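Local coordinates for B12-binding domain-containing protein (Kitasatospora setae, PDB 6WTE), which is a cobalamin- and [4Fe-4S]-cluster-binding radical SAM methylase, TsrM, that carries out methyl transfer by non-radical catalysis, at residues 48-56 with 88-97. Sequence-based numbering, arbitrary orientation.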
loop_
_atom_site.group_PDB
_atom_site.type_symbol
_atom_site.label_atom_id
_atom_site.label_comp_id
_atom_site.label_asym_id
_atom_site.label_seq_id
_atom_site.Cartn_x
_atom_site.Cartn_y
_atom_site.Cartn_z
ATOM N N TRP A 48 10.369 -15.550 15.589
ATOM C CA TRP A 48 11.221 -14.755 14.707
ATOM C C TRP A 48 12.565 -14.430 15.357
ATOM O O TRP A 48 13.569 -14.285 14.649
ATOM C CB TRP A 48 10.499 -13.475 14.265
ATOM C CG TRP A 48 10.043 -12.569 15.370
ATOM C CD1 TRP A 48 8.804 -12.530 15.941
ATOM C CD2 TRP A 48 10.817 -11.552 16.020
ATOM N NE1 TRP A 48 8.761 -11.560 16.916
ATOM C CE2 TRP A 48 9.986 -10.946 16.983
ATOM C CE3 TRP A 48 12.132 -11.099 15.883
ATOM C CZ2 TRP A 48 10.428 -9.916 17.807
ATOM C CZ3 TRP A 48 12.568 -10.073 16.702
ATOM C CH2 TRP A 48 11.722 -9.496 17.652
ATOM N N LYS A 49 12.615 -14.344 16.689
ATOM C CA LYS A 49 13.898 -14.133 17.357
ATOM C C LYS A 49 14.842 -15.303 17.120
ATOM O O LYS A 49 16.044 -15.106 16.909
ATOM C CB LYS A 49 13.697 -13.918 18.856
ATOM C CG LYS A 49 13.113 -12.575 19.222
ATOM C CD LYS A 49 13.064 -12.404 20.730
ATOM C CE LYS A 49 12.453 -11.062 21.114
ATOM N NZ LYS A 49 12.457 -10.841 22.590
ATOM N N THR A 50 14.313 -16.528 17.172
ATOM C CA THR A 50 15.112 -17.709 16.854
ATOM C C THR A 50 15.682 -17.618 15.446
ATOM O O THR A 50 16.859 -17.924 15.224
ATOM C CB THR A 50 14.258 -18.967 17.015
ATOM O OG1 THR A 50 13.950 -19.149 18.402
ATOM C CG2 THR A 50 14.990 -20.206 16.490
ATOM N N CYS A 51 14.868 -17.177 14.487
ATOM C CA CYS A 51 15.357 -17.004 13.125
ATOM C C CYS A 51 16.514 -16.010 13.080
ATOM O O CYS A 51 17.541 -16.266 12.439
ATOM C CB CYS A 51 14.213 -16.551 12.217
ATOM S SG CYS A 51 14.713 -16.258 10.519
ATOM N N LEU A 52 16.370 -14.873 13.771
ATOM C CA LEU A 52 17.440 -13.875 13.803
ATOM C C LEU A 52 18.686 -14.408 14.499
ATOM O O LEU A 52 19.809 -14.185 14.031
ATOM C CB LEU A 52 16.959 -12.611 14.510
ATOM C CG LEU A 52 15.868 -11.758 13.862
ATOM C CD1 LEU A 52 15.633 -10.537 14.735
ATOM C CD2 LEU A 52 16.260 -11.349 12.454
ATOM N N HIS A 53 18.507 -15.082 15.636
ATOM C CA HIS A 53 19.650 -15.611 16.375
ATOM C C HIS A 53 20.467 -16.567 15.522
ATOM O O HIS A 53 21.702 -16.498 15.511
ATOM C CB HIS A 53 19.169 -16.305 17.644
ATOM C CG HIS A 53 18.524 -15.378 18.623
ATOM N ND1 HIS A 53 17.702 -15.819 19.636
ATOM C CD2 HIS A 53 18.574 -14.031 18.737
ATOM C CE1 HIS A 53 17.280 -14.784 20.339
ATOM N NE2 HIS A 53 17.791 -13.686 19.812
ATOM N N GLU A 54 19.797 -17.459 14.788
ATOM C CA GLU A 54 20.515 -18.367 13.900
ATOM C C GLU A 54 21.284 -17.593 12.838
ATOM O O GLU A 54 22.469 -17.856 12.607
ATOM C CB GLU A 54 19.545 -19.358 13.252
ATOM C CG GLU A 54 18.820 -20.263 14.233
ATOM C CD GLU A 54 17.679 -21.038 13.588
ATOM O OE1 GLU A 54 17.098 -20.542 12.595
ATOM O OE2 GLU A 54 17.359 -22.142 14.076
ATOM N N TYR A 55 20.637 -16.615 12.196
ATOM C CA TYR A 55 21.268 -15.956 11.055
ATOM C C TYR A 55 22.538 -15.218 11.466
ATOM O O TYR A 55 23.595 -15.393 10.851
ATOM C CB TYR A 55 20.295 -14.997 10.362
ATOM C CG TYR A 55 20.943 -14.347 9.158
ATOM C CD1 TYR A 55 20.952 -14.986 7.925
ATOM C CD2 TYR A 55 21.587 -13.121 9.266
ATOM C CE1 TYR A 55 21.572 -14.413 6.828
ATOM C CE2 TYR A 55 22.208 -12.544 8.178
ATOM C CZ TYR A 55 22.199 -13.189 6.964
ATOM O OH TYR A 55 22.817 -12.609 5.879
ATOM N N PHE A 56 22.452 -14.370 12.494
ATOM C CA PHE A 56 23.581 -13.508 12.828
ATOM C C PHE A 56 24.724 -14.251 13.506
ATOM O O PHE A 56 25.844 -13.731 13.551
ATOM C CB PHE A 56 23.111 -12.341 13.688
ATOM C CG PHE A 56 22.437 -11.266 12.896
ATOM C CD1 PHE A 56 23.181 -10.438 12.069
ATOM C CD2 PHE A 56 21.067 -11.095 12.951
ATOM C CE1 PHE A 56 22.572 -9.456 11.324
ATOM C CE2 PHE A 56 20.457 -10.109 12.210
ATOM C CZ PHE A 56 21.211 -9.290 11.397
ATOM N N GLU A 88 10.443 -3.523 17.569
ATOM C CA GLU A 88 10.901 -4.657 18.363
ATOM C C GLU A 88 11.849 -5.544 17.560
ATOM O O GLU A 88 12.894 -5.975 18.070
ATOM C CB GLU A 88 9.700 -5.456 18.868
ATOM C CG GLU A 88 10.062 -6.566 19.833
ATOM C CD GLU A 88 8.868 -7.419 20.229
ATOM O OE1 GLU A 88 7.828 -7.366 19.529
ATOM O OE2 GLU A 88 8.970 -8.136 21.249
ATOM N N ILE A 89 11.512 -5.806 16.295
ATOM C CA ILE A 89 12.377 -6.616 15.441
ATOM C C ILE A 89 13.699 -5.901 15.186
ATOM O O ILE A 89 14.774 -6.507 15.272
ATOM C CB ILE A 89 11.652 -6.969 14.130
ATOM C CG1 ILE A 89 10.569 -8.028 14.396
ATOM C CG2 ILE A 89 12.657 -7.427 13.067
ATOM C CD1 ILE A 89 9.496 -8.138 13.307
ATOM N N ILE A 90 13.643 -4.602 14.891
ATOM C CA ILE A 90 14.866 -3.844 14.627
ATOM C C ILE A 90 15.742 -3.775 15.875
ATOM O O ILE A 90 16.973 -3.856 15.790
ATOM C CB ILE A 90 14.516 -2.444 14.095
ATOM C CG1 ILE A 90 13.920 -2.566 12.685
ATOM C CG2 ILE A 90 15.750 -1.542 14.126
ATOM C CD1 ILE A 90 13.313 -1.278 12.148
ATOM N N THR A 91 15.127 -3.634 17.050
ATOM C CA THR A 91 15.913 -3.577 18.279
ATOM C C THR A 91 16.674 -4.877 18.506
ATOM O O THR A 91 17.840 -4.857 18.920
ATOM C CB THR A 91 15.007 -3.258 19.471
ATOM O OG1 THR A 91 14.478 -1.938 19.320
ATOM C CG2 THR A 91 15.780 -3.336 20.777
ATOM N N GLU A 92 16.039 -6.018 18.220
ATOM C CA GLU A 92 16.744 -7.293 18.335
ATOM C C GLU A 92 17.878 -7.394 17.320
ATOM O O GLU A 92 18.967 -7.886 17.645
ATOM C CB GLU A 92 15.760 -8.452 18.176
ATOM C CG GLU A 92 16.374 -9.824 18.423
ATOM C CD GLU A 92 16.818 -10.031 19.865
ATOM O OE1 GLU A 92 16.274 -9.369 20.772
ATOM O OE2 GLU A 92 17.720 -10.864 20.089
ATOM N N ILE A 93 17.646 -6.936 16.087
ATOM C CA ILE A 93 18.702 -6.938 15.077
ATOM C C ILE A 93 19.929 -6.193 15.590
ATOM O O ILE A 93 21.062 -6.681 15.489
ATOM C CB ILE A 93 18.192 -6.332 13.758
ATOM C CG1 ILE A 93 17.271 -7.315 13.029
ATOM C CG2 ILE A 93 19.361 -5.949 12.867
ATOM C CD1 ILE A 93 16.507 -6.686 11.856
ATOM N N ARG A 94 19.719 -5.003 16.158
ATOM C CA ARG A 94 20.834 -4.174 16.599
ATOM C C ARG A 94 21.543 -4.749 17.817
ATOM O O ARG A 94 22.677 -4.353 18.098
ATOM C CB ARG A 94 20.348 -2.752 16.881
ATOM C CG ARG A 94 19.806 -2.075 15.628
ATOM C CD ARG A 94 19.354 -0.651 15.877
ATOM N NE ARG A 94 20.468 0.251 16.161
ATOM C CZ ARG A 94 21.265 0.761 15.226
ATOM N NH1 ARG A 94 21.085 0.443 13.949
ATOM N NH2 ARG A 94 22.248 1.583 15.563
ATOM N N ARG A 95 20.901 -5.663 18.550
ATOM C CA ARG A 95 21.603 -6.390 19.602
ATOM C C ARG A 95 22.552 -7.438 19.041
ATOM O O ARG A 95 23.484 -7.851 19.742
ATOM C CB ARG A 95 20.607 -7.062 20.557
ATOM C CG ARG A 95 19.818 -6.084 21.424
ATOM C CD ARG A 95 19.104 -6.794 22.572
ATOM N NE ARG A 95 18.040 -5.970 23.147
ATOM C CZ ARG A 95 17.004 -6.445 23.833
ATOM N NH1 ARG A 95 16.878 -7.751 24.032
ATOM N NH2 ARG A 95 16.087 -5.615 24.316
ATOM N N LEU A 96 22.355 -7.848 17.788
ATOM C CA LEU A 96 23.073 -8.962 17.186
ATOM C C LEU A 96 24.149 -8.538 16.196
ATOM O O LEU A 96 25.015 -9.357 15.861
ATOM C CB LEU A 96 22.081 -9.894 16.476
ATOM C CG LEU A 96 20.974 -10.486 17.353
ATOM C CD1 LEU A 96 19.922 -11.195 16.498
ATOM C CD2 LEU A 96 21.559 -11.446 18.376
ATOM N N THR A 97 24.121 -7.295 15.719
ATOM C CA THR A 97 25.098 -6.837 14.743
ATOM C C THR A 97 25.321 -5.345 14.927
ATOM O O THR A 97 24.422 -4.616 15.357
ATOM C CB THR A 97 24.646 -7.119 13.300
ATOM O OG1 THR A 97 25.634 -6.626 12.382
ATOM C CG2 THR A 97 23.303 -6.433 13.007
HETATM O O HOH W 1 11.518 -8.233 22.169
HETATM O O HOH W 2 15.176 -10.437 23.079
#
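E88 brings its carboxylate to the rim of the W48 indole, CD lying 3.8 Å from W48 CZ2 in the ring plane, while OE2 reaches K49 NZ through a bridging water. The next residue, I89, sets CG1 above the six-membered ring, 3.6 Å from its centroid and 6° off the normal, a CH-pi contact; K49 CG covers the opposite face. W48 turns its ring to I89 by placing CG between its backbone N and carbonyl carbon (chi1 58°). With an alanine here, I89 would probably lose the ring beneath CG1, leaving a gap between the helices.

E92 is a knob among W48, K49, L52 and H53. Its chain bends at chi2, and OE2 accepts a 2.8 Å bond from H53 NE2, in the imidazole plane but above the carboxylate plane; OE1 takes a second water held by K49 NZ. I93 offers CG1 to L52 CD1 at 4.0 Å. L96 CD1 wedges between L52 CB and F56 CD2, 3.7 Å from the latter, and T97 CG2 approaches F56 CE1 at 3.5 Å.

The segment axes run in the same direction, crossing at -26° with a closest approach of 10.3 Å, as expected of neighbouring helices flanking the parallel sheet of a Rossmann-like B12-binding domain; L52 touches L39 of strand 35-40 and F56 L6 of strand 4-9. Chemically, an apolar seam faces the sheet, while at the polar margin K49 probably offsets E88 and E92 through its waters and H53 adds a direct bond.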